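PDB 5Z1N: G-protein interacting protein 1 from Dictyostelium discoideum, which probably binds heterotrimeric G proteins through their beta-gamma subunits to sequester them in the cytosol during chemotaxis, and holds phospholipid in its C-terminal domain. Local coordinates for residues L102-A105 with E106-V110; N121-L124 with I125-T128; E36-K39 with N40-I44. One frame throughout, in Å; residues are numbered along the deposited sequence.

Contact 1: L102-A105 with E106-V110; sequences LKEA and EQETV
The carbonyl oxygen of Ala-105 is gripped twice by Thr-109, one turn further along helix 92-113. The amide N of Thr-109 makes the usual helix bond to Ala-105 O at 2.7 Å, and the hydroxyl OG1 of Thr-109 adds a second to Ala-105 O at 3.0 Å, approaching from above the carbonyl plane, 51° out of it. A chi1 of -61° sets OG1 anti to the threonine's own carbonyl carbon, folded back over the preceding turn. Threonine suits a buried place like this because the backbone takes its hydroxyl while its methyl packs; Ala-105, with a small side chain, meets Phe-129 of helix 119-132.

Exposed Lys-103 runs alongside Glu-106, which is buried at the interface with helix 119-132. The lysine chain bends at its second and third torsions, which brings NZ of Lys-103 to OE1 of Glu-106 at 2.9 Å in a salt bridge. The ammonium comes to the syn side of OE1, 34° out of the carboxylate plane. Glu-106 also packs on Arg-126 and Phe-129; an alanine here would probably leave the Lys-103 ammonium without its carboxylate mate and free to swing, and open a gap against those two side chains.

Between two partly exposed glutamates like charges draw close, OE2 of Glu-104 lying 3.8 Å from OE2 of Glu-108. A water donates to both, at 2.6 Å to Glu-104 OE2 and 2.8 Å to Glu-108 OE2, which probably eases their repulsion, as may the sodium ion about 4 Å from the Glu-108 side chain. The threonine hydroxyl bonded to the carbonyl four residues back is a common helix motif, here placed near the phosphatidylethanolamine bound in the TNFAIP8-like domain.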
loop_
_atom_site.group_PDB
_atom_site.type_symbol
_atom_site.label_atom_id
_atom_site.label_comp_id
_atom_site.label_asym_id
_atom_site.label_seq_id
_atom_site.Cartn_x
_atom_site.Cartn_y
_atom_site.Cartn_z
ATOM N N LEU A 102 5.971 -5.500 3.224
ATOM C CA LEU A 102 4.858 -4.686 3.681
ATOM C C LEU A 102 4.563 -4.958 5.151
ATOM O O LEU A 102 4.213 -4.028 5.890
ATOM C CB LEU A 102 3.639 -4.916 2.790
ATOM C CG LEU A 102 3.872 -4.335 1.383
ATOM C CD1 LEU A 102 2.704 -4.617 0.438
ATOM C CD2 LEU A 102 4.160 -2.842 1.448
ATOM N N LYS A 103 4.789 -6.196 5.612
ATOM C CA LYS A 103 4.644 -6.465 7.038
ATOM C C LYS A 103 5.569 -5.558 7.835
ATOM O O LYS A 103 5.144 -4.932 8.815
ATOM C CB LYS A 103 4.923 -7.940 7.338
ATOM C CG LYS A 103 4.840 -8.334 8.824
ATOM C CD LYS A 103 3.466 -8.050 9.425
ATOM C CE LYS A 103 2.369 -8.835 8.712
ATOM N NZ LYS A 103 1.036 -8.654 9.365
ATOM N N GLU A 104 6.817 -5.411 7.376
ATOM C CA GLU A 104 7.732 -4.500 8.050
ATOM C C GLU A 104 7.150 -3.094 8.072
ATOM O O GLU A 104 7.040 -2.471 9.139
ATOM C CB GLU A 104 9.101 -4.537 7.369
ATOM C CG GLU A 104 10.050 -3.420 7.766
ATOM C CD GLU A 104 10.576 -3.539 9.184
ATOM O OE1 GLU A 104 10.307 -4.559 9.853
ATOM O OE2 GLU A 104 11.269 -2.601 9.629
ATOM N N ALA A 105 6.682 -2.615 6.915
ATOM C CA ALA A 105 6.059 -1.297 6.877
ATOM C C ALA A 105 4.924 -1.221 7.884
ATOM O O ALA A 105 4.847 -0.273 8.680
ATOM C CB ALA A 105 5.558 -0.984 5.466
ATOM N N GLU A 106 4.078 -2.258 7.914
ATOM C CA GLU A 106 2.979 -2.298 8.869
ATOM C C GLU A 106 3.495 -2.023 10.272
ATOM O O GLU A 106 3.105 -1.042 10.919
ATOM C CB GLU A 106 2.274 -3.656 8.810
ATOM C CG GLU A 106 1.140 -3.805 9.824
ATOM C CD GLU A 106 0.532 -5.194 9.832
ATOM O OE1 GLU A 106 0.602 -5.886 8.794
ATOM O OE2 GLU A 106 -0.013 -5.597 10.879
ATOM N N GLN A 107 4.456 -2.839 10.715
ATOM C CA GLN A 107 4.943 -2.708 12.078
ATOM C C GLN A 107 5.462 -1.302 12.323
ATOM O O GLN A 107 5.093 -0.655 13.314
ATOM C CB GLN A 107 6.019 -3.759 12.341
ATOM C CG GLN A 107 5.467 -5.180 12.300
ATOM C CD GLN A 107 6.546 -6.240 12.324
ATOM O OE1 GLN A 107 7.704 -5.973 11.999
ATOM N NE2 GLN A 107 6.172 -7.454 12.706
ATOM N N GLU A 108 6.231 -0.766 11.375
ATOM C CA GLU A 108 6.823 0.533 11.639
ATOM C C GLU A 108 5.762 1.618 11.621
ATOM O O GLU A 108 5.807 2.536 12.451
ATOM C CB GLU A 108 7.946 0.817 10.649
ATOM C CG GLU A 108 9.169 -0.058 10.890
ATOM C CD GLU A 108 9.577 -0.102 12.356
ATOM O OE1 GLU A 108 9.601 0.962 13.011
ATOM O OE2 GLU A 108 9.869 -1.210 12.859
ATOM N N THR A 109 4.756 1.485 10.753
ATOM C CA THR A 109 3.680 2.463 10.783
ATOM C C THR A 109 2.979 2.420 12.131
ATOM O O THR A 109 2.703 3.470 12.728
ATOM C CB THR A 109 2.700 2.222 9.635
ATOM O OG1 THR A 109 3.393 2.350 8.389
ATOM C CG2 THR A 109 1.574 3.253 9.668
ATOM N N VAL A 110 2.759 1.214 12.666
ATOM C CA VAL A 110 2.166 1.103 13.994
ATOM C C VAL A 110 3.028 1.854 14.996
ATOM O O VAL A 110 2.542 2.713 15.748
ATOM C CB VAL A 110 1.992 -0.376 14.384
ATOM C CG1 VAL A 110 1.798 -0.514 15.888
ATOM C CG2 VAL A 110 0.808 -0.984 13.639
HETATM O O HOH W 1 12.276 -2.240 11.952
#

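Contact 2: N121-L124 with I125-T128; sequences NIQL and IRNT
Arg-126 lays its guanidinium back over the preceding turn, so that one face rests on Gln-123, in helix 119-132 of the all-helical TNFAIP8-like domain. CA of Gln-123 sits 3.6 Å above the guanidinium plane of Arg-126, offset toward the rim of the group, and NH2 of Arg-126 touches CB of Gln-123 at 3.5 Å. The bend at chi3 of Arg-126 (-51°) turns the chain back along the helix to reach there. The amide of Gln-123 stands steeply to the guanidinium, their planes 67° apart, so the two polar groups do not stack; the glutamine chain is extended and offers its methylenes instead. NH1 of Arg-126 also lies 3.8 Å from CG2 of Ile-122. Long polar chains suit this exposed face, where their aliphatic parts cover the backbone.

Gln-123 and Asn-127 cross at a slant with their amides only 25° from parallel, and CG of Gln-123 meets ND2 of Asn-127 at 3.8 Å.

Toward helix 92-113 the surface formed by Ile-122 and Ile-125 is apolar. The two run alongside each other in the same direction, with CD1 of Ile-122 4.1 Å from CD1 of Ile-125, and both press on Val-110 of helix 92-113 and on Phe-117. Leu-124 and Thr-128 are likewise neighbours, the leucine turned to helix 31-53. Thr-128 OG1 has a weak bond to Asn-40 ND2 of that helix; Thr-128 N at 2.9 Å and Thr-128 OG1 at 2.8 Å bond Leu-124 O from opposite faces of the carbonyl plane.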
loop_
_atom_site.group_PDB
_atom_site.type_symbol
_atom_site.label_atom_id
_atom_site.label_comp_id
_atom_site.label_asym_id
_atom_site.label_seq_id
_atom_site.Cartn_x
_atom_site.Cartn_y
_atom_site.Cartn_z
ATOM N N ASN A 121 -7.680 2.311 16.174
ATOM C CA ASN A 121 -7.096 2.763 14.917
ATOM C C ASN A 121 -5.727 2.150 14.652
ATOM O O ASN A 121 -5.319 2.041 13.486
ATOM C CB ASN A 121 -7.017 4.290 14.902
ATOM C CG ASN A 121 -8.357 4.932 14.591
ATOM O OD1 ASN A 121 -9.158 4.374 13.846
ATOM N ND2 ASN A 121 -8.609 6.103 15.168
ATOM N N ILE A 122 -5.007 1.744 15.700
ATOM C CA ILE A 122 -3.821 0.917 15.499
ATOM C C ILE A 122 -4.219 -0.423 14.888
ATOM O O ILE A 122 -3.589 -0.908 13.933
ATOM C CB ILE A 122 -3.062 0.742 16.828
ATOM C CG1 ILE A 122 -2.567 2.095 17.347
ATOM C CG2 ILE A 122 -1.910 -0.244 16.672
ATOM C CD1 ILE A 122 -1.456 2.716 16.505
ATOM N N GLN A 123 -5.282 -1.037 15.422
ATOM C CA GLN A 123 -5.815 -2.250 14.810
ATOM C C GLN A 123 -6.244 -1.986 13.374
ATOM O O GLN A 123 -6.112 -2.858 12.509
ATOM C CB GLN A 123 -6.992 -2.789 15.622
ATOM C CG GLN A 123 -7.601 -4.068 15.042
ATOM C CD GLN A 123 -8.875 -4.504 15.756
ATOM O OE1 GLN A 123 -9.852 -3.755 15.834
ATOM N NE2 GLN A 123 -8.870 -5.727 16.275
ATOM N N LEU A 124 -6.768 -0.789 13.104
ATOM C CA LEU A 124 -7.098 -0.424 11.730
ATOM C C LEU A 124 -5.856 -0.451 10.845
ATOM O O LEU A 124 -5.900 -0.962 9.718
ATOM C CB LEU A 124 -7.760 0.954 11.702
ATOM C CG LEU A 124 -8.254 1.526 10.371
ATOM C CD1 LEU A 124 -9.522 2.336 10.598
ATOM C CD2 LEU A 124 -7.187 2.389 9.698
ATOM N N ILE A 125 -4.739 0.094 11.337
ATOM C CA ILE A 125 -3.485 0.003 10.591
ATOM C C ILE A 125 -3.153 -1.452 10.294
ATOM O O ILE A 125 -2.837 -1.820 9.152
ATOM C CB ILE A 125 -2.342 0.682 11.364
ATOM C CG1 ILE A 125 -2.615 2.173 11.539
ATOM C CG2 ILE A 125 -1.016 0.463 10.643
ATOM C CD1 ILE A 125 -1.634 2.841 12.458
ATOM N N ARG A 126 -3.233 -2.307 11.322
ATOM C CA ARG A 126 -2.878 -3.714 11.153
ATOM C C ARG A 126 -3.758 -4.393 10.109
ATOM O O ARG A 126 -3.259 -5.116 9.239
ATOM C CB ARG A 126 -2.974 -4.450 12.492
ATOM C CG ARG A 126 -1.901 -4.056 13.495
ATOM C CD ARG A 126 -1.771 -5.095 14.602
ATOM N NE ARG A 126 -3.064 -5.409 15.205
ATOM C CZ ARG A 126 -3.548 -4.814 16.290
ATOM N NH1 ARG A 126 -2.842 -3.869 16.903
ATOM N NH2 ARG A 126 -4.738 -5.164 16.764
ATOM N N ASN A 127 -5.075 -4.185 10.187
ATOM C CA ASN A 127 -5.984 -4.837 9.246
ATOM C C ASN A 127 -5.759 -4.336 7.826
ATOM O O ASN A 127 -5.787 -5.122 6.867
ATOM C CB ASN A 127 -7.436 -4.601 9.661
ATOM C CG ASN A 127 -7.837 -5.413 10.874
ATOM O OD1 ASN A 127 -7.233 -6.443 11.173
ATOM N ND2 ASN A 127 -8.870 -4.957 11.572
ATOM N N THR A 128 -5.536 -3.029 7.676
ATOM C CA THR A 128 -5.337 -2.460 6.350
ATOM C C THR A 128 -4.075 -3.014 5.704
ATOM O O THR A 128 -4.113 -3.521 4.575
ATOM C CB THR A 128 -5.282 -0.937 6.445
ATOM O OG1 THR A 128 -6.506 -0.463 7.015
ATOM C CG2 THR A 128 -5.095 -0.318 5.071
#

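Contact 3: E36-K39 with N40-I44; sequences EMEK and NILKI
Glu-36 opens this turn of helix 31-53 with a slanting contact on Asn-40: CG of Glu-36 lies 3.9 Å from ND2 of Asn-40, and the carboxylate and amide planes stand 66° apart. The acid turns instead to Lys-33 of the same helix, with which OE1 forms a salt bridge. Asn-40 tucks its amide over the turn because its CG is anti to its own carbonyl carbon (chi1 -77°), so that CG of Asn-40 sits 3.2 Å from Glu-36 O; the Asn-40 backbone N bonds that same oxygen at 2.9 Å. The buried ND2 of Asn-40 finds a weak hydrogen bond to Thr-128 OG1 on helix 119-132, a reason for a short amide at this spot.

Met-37 is buried against Ile-25 and Thr-128. Its carbonyl takes the N-H of Ile-41, and CG1 of Ile-41 lies over Met-37 O at 3.2 Å, a branched apolar side chain that shields the peptide and leads toward the lipid.

Leu-42 follows the course of the Glu-38 chain, with CG of Glu-38 4.1 Å from CD1 of Leu-42. The glutamate, although buried, is well paired: OE1 has a salt bridge to Lys-22 and OE2 another to Lys-7, while its CG packs on the leucine.

Lys-39 closes the segment on the exposed side. Its carbonyl oxygen accepts Lys-43 N at 2.9 Å, yet the two ammonium groups stay apart, NZ of Lys-39 being 6.2 Å from NZ of Lys-43. Lys-43 runs out extended to Asn-121 OD1. Glu-36 is thus paired within its own helix, whereas the polar ends of Glu-38, Asn-40 and Lys-43 tie it to other helices; Ile-41 and Ile-44 lie by the phosphatidylethanolamine, while Met-37 and Leu-42 pack on neighbouring parts of the chain.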
loop_
_atom_site.group_PDB
_atom_site.type_symbol
_atom_site.label_atom_id
_atom_site.label_comp_id
_atom_site.label_asym_id
_atom_site.label_seq_id
_atom_site.Cartn_x
_atom_site.Cartn_y
_atom_site.Cartn_z
ATOM N N GLU A 36 -14.038 0.410 2.458
ATOM C CA GLU A 36 -13.376 0.440 3.758
ATOM C C GLU A 36 -11.875 0.647 3.609
ATOM O O GLU A 36 -11.275 1.445 4.336
ATOM C CB GLU A 36 -13.659 -0.854 4.527
ATOM C CG GLU A 36 -13.001 -0.903 5.906
ATOM C CD GLU A 36 -12.792 -2.318 6.418
ATOM O OE1 GLU A 36 -12.926 -3.274 5.626
ATOM O OE2 GLU A 36 -12.489 -2.474 7.618
ATOM N N MET A 37 -11.250 -0.068 2.673
ATOM C CA MET A 37 -9.809 0.052 2.490
ATOM C C MET A 37 -9.431 1.424 1.949
ATOM O O MET A 37 -8.399 1.977 2.336
ATOM C CB MET A 37 -9.302 -1.056 1.569
ATOM C CG MET A 37 -9.339 -2.439 2.207
ATOM S SD MET A 37 -8.141 -2.606 3.539
ATOM C CE MET A 37 -9.080 -3.540 4.743
ATOM N N GLU A 38 -10.248 1.990 1.056
ATOM C CA GLU A 38 -9.970 3.338 0.565
ATOM C C GLU A 38 -10.015 4.347 1.705
ATOM O O GLU A 38 -9.098 5.168 1.869
ATOM C CB GLU A 38 -10.964 3.722 -0.535
ATOM C CG GLU A 38 -10.794 5.146 -1.054
ATOM C CD GLU A 38 -11.962 5.613 -1.913
ATOM O OE1 GLU A 38 -13.114 5.222 -1.629
ATOM O OE2 GLU A 38 -11.727 6.369 -2.878
ATOM N N LYS A 39 -11.078 4.288 2.517
ATOM C CA LYS A 39 -11.170 5.171 3.674
ATOM C C LYS A 39 -9.990 4.972 4.618
ATOM O O LYS A 39 -9.426 5.945 5.130
ATOM C CB LYS A 39 -12.487 4.935 4.413
ATOM C CG LYS A 39 -12.708 5.864 5.596
ATOM C CD LYS A 39 -14.100 5.702 6.189
ATOM C CE LYS A 39 -14.150 4.559 7.190
ATOM N NZ LYS A 39 -15.175 4.795 8.248
ATOM N N ASN A 40 -9.603 3.718 4.859
ATOM C CA ASN A 40 -8.523 3.434 5.803
ATOM C C ASN A 40 -7.194 3.983 5.300
ATOM O O ASN A 40 -6.435 4.599 6.061
ATOM C CB ASN A 40 -8.420 1.928 6.041
ATOM C CG ASN A 40 -9.501 1.405 6.963
ATOM O OD1 ASN A 40 -10.340 2.162 7.454
ATOM N ND2 ASN A 40 -9.489 0.097 7.200
ATOM N N ILE A 41 -6.893 3.757 4.020
ATOM C CA ILE A 41 -5.658 4.269 3.432
ATOM C C ILE A 41 -5.613 5.786 3.550
ATOM O O ILE A 41 -4.608 6.367 3.986
ATOM C CB ILE A 41 -5.534 3.811 1.967
ATOM C CG1 ILE A 41 -5.297 2.305 1.888
ATOM C CG2 ILE A 41 -4.406 4.547 1.264
ATOM C CD1 ILE A 41 -5.292 1.776 0.476
ATOM N N LEU A 42 -6.715 6.449 3.184
ATOM C CA LEU A 42 -6.770 7.903 3.306
ATOM C C LEU A 42 -6.553 8.351 4.748
ATOM O O LEU A 42 -5.803 9.295 5.001
ATOM C CB LEU A 42 -8.106 8.422 2.782
ATOM C CG LEU A 42 -8.283 8.331 1.267
ATOM C CD1 LEU A 42 -9.737 8.567 0.892
ATOM C CD2 LEU A 42 -7.370 9.327 0.575
ATOM N N LYS A 43 -7.200 7.684 5.703
ATOM C CA LYS A 43 -7.111 8.082 7.105
ATOM C C LYS A 43 -5.681 7.971 7.624
ATOM O O LYS A 43 -5.147 8.906 8.239
ATOM C CB LYS A 43 -8.067 7.213 7.922
ATOM C CG LYS A 43 -7.879 7.228 9.421
ATOM C CD LYS A 43 -8.872 6.258 10.049
ATOM C CE LYS A 43 -9.139 6.574 11.506
ATOM N NZ LYS A 43 -10.323 5.820 12.008
ATOM N N ILE A 44 -5.041 6.825 7.373
ATOM C CA ILE A 44 -3.667 6.616 7.822
ATOM C C ILE A 44 -2.741 7.647 7.188
ATOM O O ILE A 44 -1.938 8.295 7.875
ATOM C CB ILE A 44 -3.214 5.183 7.499
ATOM C CG1 ILE A 44 -4.112 4.165 8.202
ATOM C CG2 ILE A 44 -1.749 4.986 7.886
ATOM C CD1 ILE A 44 -3.969 2.768 7.644
#

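Each contact is one stretch of a single helix, and along the chain they come in the order contact 3 (helix 31-53), contact 1 (helix 92-113) and contact 2 (helix 119-132). Contact 2 lies between the others: its centre is about 10 Å from each, whereas the centres of contacts 1 and 3 are about 16 Å apart. Thr-109 packs on Ile-125 and Glu-106 on Arg-126 to join contacts 1 and 2, Leu-124 on Ile-44 and a polar link from Asn-121 to Lys-43 join contacts 2 and 3, and Thr-109 meets Ile-44 to join contacts 1 and 3. Three helices of the TNFAIP8-like domain thus close together beside the bound phosphatidylethanolamine, whose pocket includes Ile-44.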